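PDB 3BS0: TodX from Pseudomonas putida, which carries toluene across the outer membrane of the bacterium, and belongs to a porin family generally assigned to long-chain fatty acid transport. Local coordinates for residues A[10-15]-A[349-354]; A[38-43]-A[92-97]; A[245-250]-A[271-276]. All blocks are in the same frame, centred on the assembly; numbering follows the deposited sequence.

Interaction 1 (A[10-15]-A[349-354]); sequences GAISRA and TLRAGY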
ATOM      1  N   GLY A  10      -2.750  -0.116 -12.091  1.00 55.61           N
ATOM      2  CA  GLY A  10      -2.488  -0.396 -13.487  1.00 51.44           C
ATOM      3  C   GLY A  10      -1.303   0.357 -14.047  1.00 49.51           C
ATOM      4  O   GLY A  10      -0.904   1.387 -13.516  1.00 50.86           O
ATOM      5  N   ALA A  11      -0.744  -0.152 -15.137  1.00 46.54           N
ATOM      6  CA  ALA A  11       0.410   0.472 -15.758  1.00 43.50           C
ATOM      7  C   ALA A  11       0.096   1.855 -16.336  1.00 41.85           C
ATOM      8  O   ALA A  11       0.927   2.747 -16.282  1.00 42.49           O
ATOM      9  CB  ALA A  11       0.974  -0.449 -16.838  1.00 40.49           C
ATOM     10  N   ILE A  12      -1.091   2.050 -16.888  1.00 42.52           N
ATOM     11  CA  ILE A  12      -1.411   3.361 -17.437  1.00 45.38           C
ATOM     12  C   ILE A  12      -1.869   4.371 -16.379  1.00 45.74           C
ATOM     13  O   ILE A  12      -1.514   5.553 -16.439  1.00 43.43           O
ATOM     14  CB  ILE A  12      -2.494   3.288 -18.562  1.00 46.25           C
ATOM     15  CG1 ILE A  12      -3.237   4.627 -18.645  1.00 45.69           C
ATOM     16  CG2 ILE A  12      -3.457   2.142 -18.313  1.00 49.36           C
ATOM     17  CD1 ILE A  12      -3.672   5.008 -20.052  1.00 49.04           C
ATOM     18  N   SER A  13      -2.654   3.898 -15.419  1.00 46.63           N
ATOM     19  CA  SER A  13      -3.160   4.745 -14.356  1.00 48.76           C
ATOM     20  C   SER A  13      -2.028   5.239 -13.460  1.00 50.40           C
ATOM     21  O   SER A  13      -2.118   6.315 -12.869  1.00 50.47           O
ATOM     22  CB  SER A  13      -4.181   3.967 -13.523  1.00 52.72           C
ATOM     23  OG  SER A  13      -4.810   4.796 -12.560  1.00 54.33           O
ATOM     24  N   ARG A  14      -0.959   4.452 -13.369  1.00 50.30           N
ATOM     25  CA  ARG A  14       0.171   4.798 -12.530  1.00 50.56           C
ATOM     26  C   ARG A  14       1.223   5.581 -13.275  1.00 50.59           C
ATOM     27  O   ARG A  14       2.017   6.303 -12.676  1.00 51.55           O
ATOM     28  CB  ARG A  14       0.813   3.550 -11.953  1.00 54.01           C
ATOM     29  CG  ARG A  14       2.004   3.879 -11.083  1.00 60.25           C
ATOM     30  CD  ARG A  14       2.356   2.738 -10.165  1.00 65.21           C
ATOM     31  NE  ARG A  14       1.174   1.976  -9.787  1.00 69.61           N
ATOM     32  CZ  ARG A  14       1.088   1.230  -8.692  1.00 72.14           C
ATOM     33  NH1 ARG A  14       2.119   1.156  -7.858  1.00 75.08           N
ATOM     34  NH2 ARG A  14      -0.023   0.553  -8.438  1.00 72.72           N
ATOM     35  N   ALA A  15       1.253   5.421 -14.586  1.00 49.15           N
ATOM     36  CA  ALA A  15       2.213   6.151 -15.388  1.00 47.40           C
ATOM     37  C   ALA A  15       1.667   7.575 -15.546  1.00 46.73           C
ATOM     38  O   ALA A  15       2.392   8.509 -15.894  1.00 46.68           O
ATOM     39  CB  ALA A  15       2.366   5.479 -16.739  1.00 44.89           C
ATOM     40  N   THR A 349       2.643   4.896 -27.446  1.00 57.26           N
ATOM     41  CA  THR A 349       2.079   6.012 -26.711  1.00 56.25           C
ATOM     42  C   THR A 349       3.129   6.393 -25.691  1.00 57.57           C
ATOM     43  O   THR A 349       4.013   5.591 -25.379  1.00 59.37           O
ATOM     44  CB  THR A 349       0.797   5.621 -25.963  1.00 54.78           C
ATOM     45  OG1 THR A 349      -0.229   5.276 -26.902  1.00 52.35           O
ATOM     46  CG2 THR A 349       0.323   6.772 -25.092  1.00 53.80           C
ATOM     47  N   LEU A 350       3.048   7.622 -25.195  1.00 57.46           N
ATOM     48  CA  LEU A 350       3.977   8.109 -24.185  1.00 55.30           C
ATOM     49  C   LEU A 350       3.147   8.778 -23.114  1.00 53.54           C
ATOM     50  O   LEU A 350       2.295   9.614 -23.414  1.00 52.90           O
ATOM     51  CB  LEU A 350       4.973   9.091 -24.794  1.00 54.89           C
ATOM     52  CG  LEU A 350       5.883   8.422 -25.829  1.00 56.73           C
ATOM     53  CD1 LEU A 350       6.868   9.436 -26.373  1.00 57.69           C
ATOM     54  CD2 LEU A 350       6.628   7.251 -25.195  1.00 55.60           C
ATOM     55  N   ARG A 351       3.384   8.379 -21.869  1.00 51.58           N
ATOM     56  CA  ARG A 351       2.655   8.905 -20.727  1.00 50.55           C
ATOM     57  C   ARG A 351       3.594   9.486 -19.681  1.00 49.39           C
ATOM     58  O   ARG A 351       4.759   9.101 -19.597  1.00 47.54           O
ATOM     59  CB  ARG A 351       1.822   7.794 -20.086  1.00 51.04           C
ATOM     60  CG  ARG A 351       0.792   7.204 -21.005  1.00 51.75           C
ATOM     61  CD  ARG A 351       0.168   5.936 -20.436  1.00 52.56           C
ATOM     62  NE  ARG A 351      -0.913   5.475 -21.303  1.00 53.36           N
ATOM     63  CZ  ARG A 351      -0.945   4.293 -21.903  1.00 54.79           C
ATOM     64  NH1 ARG A 351       0.044   3.429 -21.729  1.00 54.16           N
ATOM     65  NH2 ARG A 351      -1.959   3.984 -22.698  1.00 56.15           N
ATOM     66  N   ALA A 352       3.069  10.417 -18.891  1.00 47.29           N
ATOM     67  CA  ALA A 352       3.837  11.052 -17.826  1.00 47.90           C
ATOM     68  C   ALA A 352       2.875  11.814 -16.913  1.00 47.00           C
ATOM     69  O   ALA A 352       1.805  12.228 -17.346  1.00 44.64           O
ATOM     70  CB  ALA A 352       4.894  12.005 -18.418  1.00 45.98           C
ATOM     71  N   GLY A 353       3.249  11.988 -15.650  1.00 47.78           N
ATOM     72  CA  GLY A 353       2.365  12.694 -14.744  1.00 51.73           C
ATOM     73  C   GLY A 353       2.977  13.127 -13.425  1.00 53.93           C
ATOM     74  O   GLY A 353       4.177  12.974 -13.187  1.00 50.73           O
ATOM     75  N   TYR A 354       2.121  13.658 -12.555  1.00 56.91           N
ATOM     76  CA  TYR A 354       2.537  14.142 -11.249  1.00 60.43           C
ATOM     77  C   TYR A 354       1.402  14.049 -10.232  1.00 62.48           C
ATOM     78  O   TYR A 354       0.236  14.264 -10.570  1.00 61.74           O
ATOM     79  CB  TYR A 354       2.985  15.598 -11.366  1.00 63.23           C
ATOM     80  CG  TYR A 354       3.298  16.257 -10.041  1.00 66.79           C
ATOM     81  CD1 TYR A 354       4.409  15.864  -9.291  1.00 68.87           C
ATOM     82  CD2 TYR A 354       2.494  17.286  -9.541  1.00 66.01           C
ATOM     83  CE1 TYR A 354       4.721  16.485  -8.074  1.00 70.09           C
ATOM     84  CE2 TYR A 354       2.789  17.911  -8.330  1.00 68.04           C
ATOM     85  CZ  TYR A 354       3.908  17.507  -7.601  1.00 69.26           C
ATOM     86  OH  TYR A 354       4.228  18.128  -6.413  1.00 68.23           O
TER
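The N-terminal plug that occupies the lumen in FadL-family barrels meets the barrel wall here, with Ile-12 and Ala-15 of the short helix 11-15 resting against Arg-351 of strand 348-356. Helix and strand segments approach to 7.9 Å between their axes, at 48°, a close approach that the small side chain of Ala-15 allows. Its CB lies 4.1 Å from CB of Arg-351, so the first carbon of the arginine packs against the plug before its chain runs on, extended from CG to NE, beneath Ile-12. There the two side chains cross obliquely. Ile-12 CB sits 3.8 Å above the guanidinium plane of Arg-351, over its centre, and with CG1 anti to the backbone N (chi1 154°) the longer branch is carried over the NE side of the group; CG1 itself is 3.6 Å from NE of Arg-351. The opposite face of the same guanidinium has Thr-349 CG2 4.1 Å above it, offset toward the rim, so a methine of the plug and a methyl of the strand's own threonine sandwich the flat cation. Its nitrogens turn to the neighbouring wall strands, where NH1 makes a weak hydrogen bond to Asn-393 and NH2 a long, weak ion pair with Glu-383. Farther along, Ala-15 O comes over the strand, 3.5 Å from Ala-352 C; it has a weak hydrogen bond to the hydroxyl of Thr-379. The plug is thus held to this strand by van der Waals contact of Ile-12 over one guanidinium face and of Ala-15 with the arginine CB and the strand backbone, which leaves the arginine's N-H groups to polar partners in the wall and is likely to restrict how far the guanidinium can turn.

Interaction 2 (A[38-43]-A[92-97]); sequences SFAPDG and DWRFGA
Arg-94 reaches from strand 93-108 into the loop formed by Ser-38, Ala-40 and Pro-41, and its CB already points toward that loop. CG comes next, beside Ser-38, 4.1 Å from OG of that serine; the small residue leaves room for the methylene, while its hydroxyl makes a weak hydrogen bond to Ser-142 on the adjacent strand. A bend at the second torsion (chi2 -78°) then swings the chain along the loop instead of straight off the strand, and brings NE of Arg-94 to 4.0 Å from CA of Ser-38. At CZ the surroundings become carbonyls. Ala-40 O lies 3.5 Å from CZ of Arg-94 and accepts a weak hydrogen bond from NH2, 3.0 Å long but strongly bent, with 121° at the hydrogen. NH1 makes a second weak bond, straighter at 156° but long, 3.5 Å to Pro-41 O, which sits at the edge of the guanidinium near its plane. Ala-40 also lends its methyl group, CB being 3.5 Å from NH1 of Arg-94, and its backbone N lies over one face of the group. A guanidinium, with donors spread around one plane, can serve two successive carbonyls of an irregular chain. Asp-42 OD2 stays 5.4 Å from NH2 of Arg-94, so within this contact the charge is met by weak bonds to backbone oxygens rather than by that carboxylate. Gly-43 takes backbone angles that suit a residue without CB, and its N-H is bonded to Gln-89. The loop 38-43, which leads into the first wall strand 44-60, is thus tied to strand 93-108 beside the short turn from strand 80-90, probably at the periplasmic end, consistent with the plugged barrel of the FadL family.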
ATOM      1  N   SER A  38     -16.255   0.746 -19.472  1.00 38.54           N
ATOM      2  CA  SER A  38     -17.100   0.841 -20.653  1.00 37.53           C
ATOM      3  C   SER A  38     -16.374   1.543 -21.791  1.00 38.71           C
ATOM      4  O   SER A  38     -16.856   1.563 -22.927  1.00 39.61           O
ATOM      5  CB  SER A  38     -18.411   1.550 -20.326  1.00 35.61           C
ATOM      6  OG  SER A  38     -19.340   0.643 -19.768  1.00 33.41           O
ATOM      7  N   PHE A  39     -15.206   2.100 -21.488  1.00 38.42           N
ATOM      8  CA  PHE A  39     -14.402   2.767 -22.504  1.00 38.55           C
ATOM      9  C   PHE A  39     -13.445   1.735 -23.091  1.00 38.19           C
ATOM     10  O   PHE A  39     -12.531   2.067 -23.846  1.00 38.95           O
ATOM     11  CB  PHE A  39     -13.564   3.906 -21.910  1.00 40.52           C
ATOM     12  CG  PHE A  39     -14.350   4.922 -21.133  1.00 44.47           C
ATOM     13  CD1 PHE A  39     -15.731   5.007 -21.243  1.00 48.57           C
ATOM     14  CD2 PHE A  39     -13.697   5.797 -20.276  1.00 46.17           C
ATOM     15  CE1 PHE A  39     -16.449   5.950 -20.497  1.00 49.35           C
ATOM     16  CE2 PHE A  39     -14.404   6.734 -19.535  1.00 47.95           C
ATOM     17  CZ  PHE A  39     -15.780   6.809 -19.642  1.00 45.77           C
ATOM     18  N   ALA A  40     -13.636   0.478 -22.732  1.00 37.74           N
ATOM     19  CA  ALA A  40     -12.751  -0.559 -23.236  1.00 39.46           C
ATOM     20  C   ALA A  40     -13.071  -0.951 -24.677  1.00 39.95           C
ATOM     21  O   ALA A  40     -14.230  -0.914 -25.106  1.00 35.82           O
ATOM     22  CB  ALA A  40     -12.823  -1.788 -22.343  1.00 37.42           C
ATOM     23  N   PRO A  41     -12.035  -1.333 -25.443  1.00 40.21           N
ATOM     24  CA  PRO A  41     -12.255  -1.731 -26.830  1.00 41.24           C
ATOM     25  C   PRO A  41     -13.142  -2.969 -26.876  1.00 42.08           C
ATOM     26  O   PRO A  41     -13.109  -3.806 -25.970  1.00 41.39           O
ATOM     27  CB  PRO A  41     -10.843  -1.984 -27.348  1.00 41.59           C
ATOM     28  CG  PRO A  41     -10.089  -2.376 -26.123  1.00 42.27           C
ATOM     29  CD  PRO A  41     -10.610  -1.427 -25.088  1.00 40.83           C
ATOM     30  N   ASP A  42     -13.956  -3.048 -27.924  1.00 42.48           N
ATOM     31  CA  ASP A  42     -14.872  -4.153 -28.142  1.00 41.96           C
ATOM     32  C   ASP A  42     -14.202  -5.470 -27.828  1.00 39.69           C
ATOM     33  O   ASP A  42     -13.054  -5.680 -28.190  1.00 38.65           O
ATOM     34  CB  ASP A  42     -15.317  -4.155 -29.593  1.00 45.96           C
ATOM     35  CG  ASP A  42     -16.780  -3.887 -29.745  1.00 49.86           C
ATOM     36  OD1 ASP A  42     -17.551  -4.867 -29.872  1.00 54.52           O
ATOM     37  OD2 ASP A  42     -17.160  -2.696 -29.723  1.00 51.99           O
ATOM     38  N   GLY A  43     -14.922  -6.359 -27.157  1.00 38.74           N
ATOM     39  CA  GLY A  43     -14.342  -7.642 -26.828  1.00 38.39           C
ATOM     40  C   GLY A  43     -14.114  -7.916 -25.355  1.00 38.72           C
ATOM     41  O   GLY A  43     -14.700  -7.284 -24.482  1.00 37.43           O
ATOM     42  N   ASP A  92     -24.078  -4.097 -23.520  1.00 54.18           N
ATOM     43  CA  ASP A  92     -23.777  -2.816 -22.889  1.00 54.54           C
ATOM     44  C   ASP A  92     -22.987  -3.018 -21.603  1.00 54.12           C
ATOM     45  O   ASP A  92     -22.404  -2.078 -21.065  1.00 53.54           O
ATOM     46  CB  ASP A  92     -25.084  -2.093 -22.550  1.00 55.89           C
ATOM     47  CG  ASP A  92     -25.689  -1.382 -23.738  1.00 57.21           C
ATOM     48  OD1 ASP A  92     -26.908  -1.084 -23.688  1.00 55.19           O
ATOM     49  OD2 ASP A  92     -24.937  -1.108 -24.703  1.00 57.22           O
ATOM     50  N   TRP A  93     -22.987  -4.251 -21.112  1.00 53.99           N
ATOM     51  CA  TRP A  93     -22.295  -4.585 -19.876  1.00 54.03           C
ATOM     52  C   TRP A  93     -20.829  -4.971 -20.010  1.00 50.78           C
ATOM     53  O   TRP A  93     -20.342  -5.351 -21.079  1.00 48.77           O
ATOM     54  CB  TRP A  93     -23.004  -5.738 -19.147  1.00 58.61           C
ATOM     55  CG  TRP A  93     -24.378  -5.425 -18.630  1.00 64.14           C
ATOM     56  CD1 TRP A  93     -25.539  -5.404 -19.341  1.00 66.21           C
ATOM     57  CD2 TRP A  93     -24.721  -5.087 -17.283  1.00 66.28           C
ATOM     58  NE1 TRP A  93     -26.592  -5.071 -18.521  1.00 68.01           N
ATOM     59  CE2 TRP A  93     -26.121  -4.866 -17.252  1.00 67.48           C
ATOM     60  CE3 TRP A  93     -23.993  -4.937 -16.097  1.00 68.37           C
ATOM     61  CZ2 TRP A  93     -26.801  -4.516 -16.080  1.00 67.73           C
ATOM     62  CZ3 TRP A  93     -24.666  -4.586 -14.933  1.00 69.09           C
ATOM     63  CH2 TRP A  93     -26.060  -4.376 -14.937  1.00 68.25           C
ATOM     64  N   ARG A  94     -20.136  -4.850 -18.887  1.00 47.02           N
ATOM     65  CA  ARG A  94     -18.747  -5.250 -18.781  1.00 44.49           C
ATOM     66  C   ARG A  94     -18.719  -5.940 -17.423  1.00 43.97           C
ATOM     67  O   ARG A  94     -19.171  -5.379 -16.422  1.00 43.41           O
ATOM     68  CB  ARG A  94     -17.804  -4.055 -18.790  1.00 40.89           C
ATOM     69  CG  ARG A  94     -17.923  -3.173 -20.013  1.00 42.69           C
ATOM     70  CD  ARG A  94     -17.235  -3.708 -21.268  1.00 42.49           C
ATOM     71  NE  ARG A  94     -17.479  -2.796 -22.390  1.00 42.44           N
ATOM     72  CZ  ARG A  94     -16.719  -2.688 -23.475  1.00 43.53           C
ATOM     73  NH1 ARG A  94     -15.633  -3.439 -23.630  1.00 44.67           N
ATOM     74  NH2 ARG A  94     -17.032  -1.795 -24.399  1.00 42.89           N
ATOM     75  N   PHE A  95     -18.252  -7.184 -17.407  1.00 41.14           N
ATOM     76  CA  PHE A  95     -18.151  -7.945 -16.179  1.00 37.59           C
ATOM     77  C   PHE A  95     -16.685  -8.328 -16.015  1.00 36.99           C
ATOM     78  O   PHE A  95     -16.042  -8.782 -16.965  1.00 34.59           O
ATOM     79  CB  PHE A  95     -19.009  -9.198 -16.266  1.00 38.42           C
ATOM     80  CG  PHE A  95     -20.493  -8.925 -16.299  1.00 40.94           C
ATOM     81  CD1 PHE A  95     -21.208  -9.002 -17.494  1.00 39.46           C
ATOM     82  CD2 PHE A  95     -21.185  -8.643 -15.114  1.00 39.00           C
ATOM     83  CE1 PHE A  95     -22.595  -8.809 -17.504  1.00 42.70           C
ATOM     84  CE2 PHE A  95     -22.553  -8.447 -15.109  1.00 39.18           C
ATOM     85  CZ  PHE A  95     -23.269  -8.530 -16.301  1.00 41.73           C
ATOM     86  N   GLY A  96     -16.147  -8.138 -14.817  1.00 35.84           N
ATOM     87  CA  GLY A  96     -14.759  -8.474 -14.611  1.00 34.78           C
ATOM     88  C   GLY A  96     -14.365  -8.950 -13.228  1.00 36.12           C
ATOM     89  O   GLY A  96     -14.946  -8.552 -12.222  1.00 38.03           O
ATOM     90  N   ALA A  97     -13.362  -9.822 -13.192  1.00 35.58           N
ATOM     91  CA  ALA A  97     -12.824 -10.343 -11.950  1.00 33.93           C
ATOM     92  C   ALA A  97     -11.287 -10.320 -12.067  1.00 32.28           C
ATOM     93  O   ALA A  97     -10.745 -10.226 -13.164  1.00 33.53           O
ATOM     94  CB  ALA A  97     -13.323 -11.734 -11.726  1.00 31.75           C
TER

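Interaction 3 (A[245-250]-A[271-276]); sequences VGDLEG and RVKNFE
This is an antiparallel strand pairing within the hairpin formed by strands 244-257 and 263-272, where Leu-248 faces Val-272 and Glu-249 faces Arg-271. Leu-248 and Val-272 form a hydrogen-bonded pair: Val-272 N donates to Leu-248 O at 3.0 Å, in the carbonyl plane, whereas the return bond from Leu-248 N to Val-272 O, 3.3 Å long, arrives 39° above the plane of the Val-272 carbonyl. Their branched side chains share one face, CB of Leu-248 lying 4.0 Å from CB of Val-272; Leu-248 also packs on Leu-162, and Val-272 touches a bound C8E detergent molecule, apolar company that suits both. On the other face lie Glu-249 and Arg-271, side by side and pointing the same way. Glu-249 extends with CG anti to the backbone N (chi1 -156°), which lays it along the methylenes of Arg-271. The arginine bends at chi3, and its guanidinium plane stands 47° from the carboxylate, leaving Glu-249 OE1 4.3 Å from Arg-271 NE, too far for a salt bridge. With an alanine in place of Glu-249, the methylenes of Arg-271 would probably lose the chain they lie along, and its guanidinium the nearby negative charge. Regular pairing stops at Leu-248 and Val-272, since 245-247 and 273-276 are mostly loop or turn; there Asp-247 lies alongside Lys-273, its OD1 3.5 Å from CG of that lysine, and Val-245 CG1 approaches the carbonyl O of Phe-275. Hairpins of this kind, repeated as an up-and-down meander, build the walls of outer-membrane beta barrels.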
ATOM      1  N   VAL A 245     -12.207  -4.969   7.389  1.00 67.64           N
ATOM      2  CA  VAL A 245     -11.243  -6.017   7.715  1.00 65.34           C
ATOM      3  C   VAL A 245     -11.226  -6.283   9.205  1.00 64.66           C
ATOM      4  O   VAL A 245     -11.439  -5.374  10.009  1.00 65.55           O
ATOM      5  CB  VAL A 245      -9.814  -5.639   7.295  1.00 62.69           C
ATOM      6  CG1 VAL A 245      -9.260  -4.586   8.227  1.00 63.03           C
ATOM      7  CG2 VAL A 245      -8.941  -6.866   7.295  1.00 61.13           C
ATOM      8  N   GLY A 246     -10.983  -7.536   9.569  1.00 62.71           N
ATOM      9  CA  GLY A 246     -10.932  -7.874  10.974  1.00 59.86           C
ATOM     10  C   GLY A 246      -9.563  -7.540  11.535  1.00 59.64           C
ATOM     11  O   GLY A 246      -8.809  -6.746  10.957  1.00 60.40           O
ATOM     12  N   ASP A 247      -9.239  -8.144  12.674  1.00 56.47           N
ATOM     13  CA  ASP A 247      -7.951  -7.937  13.311  1.00 52.60           C
ATOM     14  C   ASP A 247      -6.922  -8.777  12.572  1.00 48.89           C
ATOM     15  O   ASP A 247      -7.255  -9.829  12.030  1.00 50.17           O
ATOM     16  CB  ASP A 247      -7.991  -8.412  14.772  1.00 55.30           C
ATOM     17  CG  ASP A 247      -9.069  -7.725  15.593  1.00 58.56           C
ATOM     18  OD1 ASP A 247      -9.133  -6.473  15.576  1.00 62.30           O
ATOM     19  OD2 ASP A 247      -9.844  -8.437  16.267  1.00 58.15           O
ATOM     20  N   LEU A 248      -5.678  -8.320  12.522  1.00 42.95           N
ATOM     21  CA  LEU A 248      -4.657  -9.142  11.908  1.00 38.20           C
ATOM     22  C   LEU A 248      -4.301 -10.046  13.077  1.00 38.18           C
ATOM     23  O   LEU A 248      -4.090  -9.556  14.188  1.00 36.67           O
ATOM     24  CB  LEU A 248      -3.419  -8.336  11.524  1.00 35.01           C
ATOM     25  CG  LEU A 248      -3.384  -7.395  10.329  1.00 32.74           C
ATOM     26  CD1 LEU A 248      -1.909  -7.071  10.031  1.00 28.64           C
ATOM     27  CD2 LEU A 248      -4.045  -8.032   9.124  1.00 27.95           C
ATOM     28  N   GLU A 249      -4.254 -11.354  12.849  1.00 37.88           N
ATOM     29  CA  GLU A 249      -3.913 -12.277  13.924  1.00 38.31           C
ATOM     30  C   GLU A 249      -2.998 -13.408  13.471  1.00 37.84           C
ATOM     31  O   GLU A 249      -3.109 -13.921  12.359  1.00 38.59           O
ATOM     32  CB  GLU A 249      -5.177 -12.860  14.564  1.00 37.53           C
ATOM     33  CG  GLU A 249      -4.924 -13.317  15.988  1.00 39.75           C
ATOM     34  CD  GLU A 249      -6.185 -13.662  16.743  1.00 42.20           C
ATOM     35  OE1 GLU A 249      -7.192 -12.944  16.559  1.00 43.24           O
ATOM     36  OE2 GLU A 249      -6.165 -14.640  17.526  1.00 41.36           O
ATOM     37  N   GLY A 250      -2.080 -13.790  14.343  1.00 37.11           N
ATOM     38  CA  GLY A 250      -1.164 -14.847  14.000  1.00 36.45           C
ATOM     39  C   GLY A 250      -0.213 -15.109  15.143  1.00 38.96           C
ATOM     40  O   GLY A 250      -0.438 -14.699  16.278  1.00 40.98           O
ATOM     41  N   ARG A 271      -2.497  -9.745  18.030  1.00 35.01           N
ATOM     42  CA  ARG A 271      -3.559  -9.154  17.254  1.00 34.71           C
ATOM     43  C   ARG A 271      -3.254  -7.690  17.101  1.00 35.67           C
ATOM     44  O   ARG A 271      -2.934  -7.002  18.072  1.00 31.54           O
ATOM     45  CB  ARG A 271      -4.913  -9.291  17.960  1.00 35.28           C
ATOM     46  CG  ARG A 271      -5.452 -10.689  18.059  1.00 36.28           C
ATOM     47  CD  ARG A 271      -6.730 -10.691  18.865  1.00 36.38           C
ATOM     48  NE  ARG A 271      -6.490 -10.847  20.301  1.00 39.64           N
ATOM     49  CZ  ARG A 271      -7.323 -10.415  21.244  1.00 39.01           C
ATOM     50  NH1 ARG A 271      -8.451  -9.795  20.908  1.00 36.11           N
ATOM     51  NH2 ARG A 271      -7.032 -10.607  22.520  1.00 37.08           N
ATOM     52  N   VAL A 272      -3.340  -7.228  15.866  1.00 39.31           N
ATOM     53  CA  VAL A 272      -3.131  -5.838  15.552  1.00 43.00           C
ATOM     54  C   VAL A 272      -4.558  -5.395  15.293  1.00 46.47           C
ATOM     55  O   VAL A 272      -5.099  -5.596  14.215  1.00 44.59           O
ATOM     56  CB  VAL A 272      -2.248  -5.691  14.304  1.00 42.99           C
ATOM     57  CG1 VAL A 272      -2.081  -4.235  13.946  1.00 45.81           C
ATOM     58  CG2 VAL A 272      -0.881  -6.297  14.576  1.00 44.98           C
ATOM     59  N   LYS A 273      -5.177  -4.819  16.316  1.00 53.72           N
ATOM     60  CA  LYS A 273      -6.568  -4.375  16.235  1.00 61.78           C
ATOM     61  C   LYS A 273      -6.826  -3.085  15.468  1.00 66.67           C
ATOM     62  O   LYS A 273      -5.916  -2.430  14.969  1.00 68.05           O
ATOM     63  CB  LYS A 273      -7.156  -4.226  17.641  1.00 60.05           C
ATOM     64  CG  LYS A 273      -7.360  -5.524  18.387  1.00 61.17           C
ATOM     65  CD  LYS A 273      -7.830  -5.233  19.793  1.00 63.29           C
ATOM     66  CE  LYS A 273      -8.545  -6.414  20.420  1.00 63.97           C
ATOM     67  NZ  LYS A 273      -9.095  -6.045  21.757  1.00 66.30           N
ATOM     68  N   ASN A 274      -8.106  -2.751  15.396  1.00 73.24           N
ATOM     69  CA  ASN A 274      -8.642  -1.564  14.736  1.00 79.45           C
ATOM     70  C   ASN A 274      -7.834  -0.703  13.764  1.00 82.75           C
ATOM     71  O   ASN A 274      -7.105   0.217  14.152  1.00 83.64           O
ATOM     72  CB  ASN A 274      -9.257  -0.656  15.792  1.00 80.87           C
ATOM     73  CG  ASN A 274     -10.219  -1.396  16.688  1.00 82.96           C
ATOM     74  OD1 ASN A 274     -11.262  -1.877  16.238  1.00 84.61           O
ATOM     75  ND2 ASN A 274      -9.869  -1.507  17.967  1.00 84.27           N
ATOM     76  N   PHE A 275      -8.014  -1.030  12.489  1.00 85.70           N
ATOM     77  CA  PHE A 275      -7.458  -0.336  11.334  1.00 88.48           C
ATOM     78  C   PHE A 275      -8.265  -0.963  10.254  1.00 90.01           C
ATOM     79  O   PHE A 275      -8.565  -2.154  10.299  1.00 90.92           O
ATOM     80  CB  PHE A 275      -6.052  -0.713  10.956  1.00 89.27           C
ATOM     81  CG  PHE A 275      -5.025  -0.239  11.865  1.00 90.25           C
ATOM     82  CD1 PHE A 275      -4.985   1.078  12.306  1.00 90.40           C
ATOM     83  CD2 PHE A 275      -3.994  -1.096  12.174  1.00 90.77           C
ATOM     84  CE1 PHE A 275      -3.910   1.514  13.022  1.00 90.67           C
ATOM     85  CE2 PHE A 275      -2.925  -0.673  12.882  1.00 91.89           C
ATOM     86  CZ  PHE A 275      -2.872   0.621  13.302  1.00 91.60           C
ATOM     87  N   GLU A 276      -8.579  -0.181   9.253  1.00 90.92           N
ATOM     88  CA  GLU A 276      -9.339  -0.695   8.155  1.00 92.06           C
ATOM     89  C   GLU A 276      -8.631   0.011   7.032  1.00 90.93           C
ATOM     90  O   GLU A 276      -7.447  -0.208   6.784  1.00 91.06           O
ATOM     91  CB  GLU A 276     -10.789  -0.240   8.322  1.00 94.31           C
ATOM     92  CG  GLU A 276     -10.897   0.986   9.230  1.00 98.69           C
ATOM     93  CD  GLU A 276     -12.197   1.052  10.021  1.00101.37           C
ATOM     94  OE1 GLU A 276     -12.493   0.099  10.780  1.00103.00           O
ATOM     95  OE2 GLU A 276     -12.915   2.068   9.890  1.00102.16           O
TER

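Overall arrangement
All three contacts belong to one plugged barrel, but none touches another. Interactions 1 and 2 both fasten the N-terminal plug to the wall, the first through its short helix, the second through the loop that leads into strand 44-60; their centres are 21 Å apart and their nearest atoms about 10 Å. Interaction 3 joins wall strand to wall strand, its centre 34 Å from that of interaction 1, on the other side of the chain's centre, and 35 Å from that of interaction 2. It alone of the three has a bound detergent beside it, about 4 Å from the side chain of Val-272. In sequence, interactions 2 and 3 follow one another, both within the span that interaction 1 bridges.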